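Local coordinates for aldehyde dehydrogenase 12 (Zea mays, PDB 6D97), which oxidises L-glutamate gamma-semialdehyde to glutamate with NAD+, the last step of proline breakdown in plants, at residues V366-T371 with E432-F437. Residues are numbered along the deposited sequence; the frame is centred on the assembly and turned at random.
Sequences VLTVTT and EIFGPF
The ring of Phe434 meets Thr368 obliquely, with Thr368 OG1 3.9 Å from ring atom CD2 and as far from Phe434 CB. The puckered ring of Pro436 offers a methyl its apolar CD corner: Val366 CG2 points at Pro436 CD, 3.7 Å away. Between the two rings lies the carbonyl of Phe434, and a water fastens it to the opposite loop. Thr368 OG1 donates to this water over 2.5 Å, and the water donates in turn to Phe434 O at 2.7 Å, so one water joins side chain to backbone. Threonine suits the place because its hydroxyl, set between its own backbone N and carbonyl carbon (chi1 59°), faces the water.

The valines fill in around the same carbonyl, each using its two branches to touch two partners. Val366 has CG1 anti to its backbone N (chi1 -180°), which sends this methyl to 3.1 Å from Phe434 O and leaves CG2 for the proline. Val369 CG2 lies 3.8 Å from Phe434 O, while Val369 CG1 meets Ile433 CG2 at 4.2 Å, the two branched side chains crossing at about a right angle; Met374 of helix 371-382 touches both. Gly435 suits its place because Val366 CG1 and Pro436 CD already crowd the room a CB would need, and the chain folds tightly here through inverse gamma turns centred on Phe434 and Pro436.

Thr368 also touches the bound NAD and Phe198, and Phe434 touches Asn199. The contact thus pairs two loops, leading to helix 371-382 and strand 437-443, at the rim of the NAD pocket of an aldehyde dehydrogenase fold.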
loop_
_atom_site.group_PDB
_atom_site.type_symbol
_atom_site.label_atom_id
_atom_site.label_comp_id
_atom_site.label_asym_id
_atom_site.label_seq_id
_atom_site.Cartn_x
_atom_site.Cartn_y
_atom_site.Cartn_z
ATOM N N VAL A 366 10.362 35.513 -24.396
ATOM C CA VAL A 366 10.352 35.244 -22.962
ATOM C C VAL A 366 9.206 36.063 -22.388
ATOM O O VAL A 366 9.309 37.290 -22.255
ATOM C CB VAL A 366 11.684 35.596 -22.296
ATOM C CG1 VAL A 366 11.620 35.289 -20.820
ATOM C CG2 VAL A 366 12.817 34.831 -22.963
ATOM N N LEU A 367 8.112 35.387 -22.036
ATOM C CA LEU A 367 6.840 36.076 -21.861
ATOM C C LEU A 367 6.745 36.853 -20.554
ATOM O O LEU A 367 5.857 37.702 -20.424
ATOM C CB LEU A 367 5.685 35.074 -21.955
ATOM C CG LEU A 367 5.498 34.334 -23.284
ATOM C CD1 LEU A 367 4.072 33.817 -23.429
ATOM C CD2 LEU A 367 5.873 35.225 -24.457
ATOM N N THR A 368 7.630 36.603 -19.584
ATOM C CA THR A 368 7.516 37.274 -18.295
ATOM C C THR A 368 8.792 37.978 -17.848
ATOM O O THR A 368 8.829 38.496 -16.725
ATOM C CB THR A 368 7.072 36.290 -17.203
ATOM O OG1 THR A 368 8.020 35.222 -17.100
ATOM C CG2 THR A 368 5.698 35.729 -17.520
ATOM N N VAL A 369 9.838 38.019 -18.674
ATOM C CA VAL A 369 11.042 38.784 -18.359
ATOM C C VAL A 369 11.468 39.523 -19.620
ATOM O O VAL A 369 11.674 38.900 -20.667
ATOM C CB VAL A 369 12.201 37.905 -17.850
ATOM C CG1 VAL A 369 13.308 38.776 -17.252
ATOM C CG2 VAL A 369 11.713 36.893 -16.834
ATOM N N THR A 370 11.601 40.843 -19.526
ATOM C CA THR A 370 12.032 41.623 -20.676
ATOM C C THR A 370 13.527 41.439 -20.923
ATOM O O THR A 370 14.276 40.962 -20.064
ATOM C CB THR A 370 11.730 43.108 -20.470
ATOM O OG1 THR A 370 12.529 43.613 -19.392
ATOM C CG2 THR A 370 10.259 43.311 -20.144
ATOM N N THR A 371 13.955 41.830 -22.126
ATOM C CA THR A 371 15.374 41.783 -22.461
ATOM C C THR A 371 16.188 42.679 -21.536
ATOM O O THR A 371 17.265 42.287 -21.068
ATOM C CB THR A 371 15.590 42.194 -23.920
ATOM O OG1 THR A 371 14.756 41.404 -24.776
ATOM C CG2 THR A 371 17.043 41.985 -24.313
ATOM N N GLU A 432 15.540 33.702 -9.430
ATOM C CA GLU A 432 15.019 32.991 -10.582
ATOM C C GLU A 432 14.757 33.959 -11.729
ATOM O O GLU A 432 13.994 34.918 -11.566
ATOM C CB GLU A 432 13.730 32.239 -10.226
ATOM C CG GLU A 432 13.244 31.333 -11.336
ATOM C CD GLU A 432 11.805 30.916 -11.158
ATOM O OE1 GLU A 432 11.028 31.738 -10.641
ATOM O OE2 GLU A 432 11.445 29.786 -11.551
ATOM N N ILE A 433 15.390 33.709 -12.876
ATOM C CA ILE A 433 15.136 34.437 -14.113
ATOM C C ILE A 433 14.404 33.475 -15.041
ATOM O O ILE A 433 15.001 32.517 -15.565
ATOM C CB ILE A 433 16.422 34.961 -14.762
ATOM C CG1 ILE A 433 17.381 35.506 -13.697
ATOM C CG2 ILE A 433 16.123 36.049 -15.805
ATOM C CD1 ILE A 433 16.884 36.780 -12.989
ATOM N N PHE A 434 13.109 33.720 -15.263
ATOM C CA PHE A 434 12.281 32.807 -16.047
ATOM C C PHE A 434 12.565 33.050 -17.530
ATOM O O PHE A 434 11.702 33.439 -18.317
ATOM C CB PHE A 434 10.805 32.944 -15.702
ATOM C CG PHE A 434 10.057 31.636 -15.789
ATOM C CD1 PHE A 434 10.449 30.558 -15.002
ATOM C CD2 PHE A 434 9.009 31.458 -16.665
ATOM C CE1 PHE A 434 9.794 29.338 -15.097
ATOM C CE2 PHE A 434 8.355 30.240 -16.754
ATOM C CZ PHE A 434 8.754 29.185 -15.970
ATOM N N GLY A 435 13.829 32.801 -17.902
ATOM C CA GLY A 435 14.329 32.975 -19.244
ATOM C C GLY A 435 15.546 32.113 -19.488
ATOM O O GLY A 435 15.978 31.352 -18.616
ATOM N N PRO A 436 16.149 32.230 -20.690
ATOM C CA PRO A 436 17.315 31.379 -21.026
ATOM C C PRO A 436 18.597 31.919 -20.384
ATOM O O PRO A 436 19.419 32.603 -21.002
ATOM C CB PRO A 436 17.354 31.454 -22.555
ATOM C CG PRO A 436 16.547 32.736 -22.941
ATOM C CD PRO A 436 15.932 33.297 -21.682
ATOM N N PHE A 437 18.784 31.580 -19.110
ATOM C CA PHE A 437 19.840 32.194 -18.311
ATOM C C PHE A 437 20.183 31.258 -17.164
ATOM O O PHE A 437 19.286 30.790 -16.449
ATOM C CB PHE A 437 19.425 33.572 -17.772
ATOM C CG PHE A 437 20.525 34.306 -17.046
ATOM C CD1 PHE A 437 20.798 34.041 -15.714
ATOM C CD2 PHE A 437 21.304 35.247 -17.698
ATOM C CE1 PHE A 437 21.826 34.705 -15.051
ATOM C CE2 PHE A 437 22.333 35.911 -17.025
ATOM C CZ PHE A 437 22.588 35.632 -15.711
HETATM O O HOH W 1 9.146 34.015 -19.039
#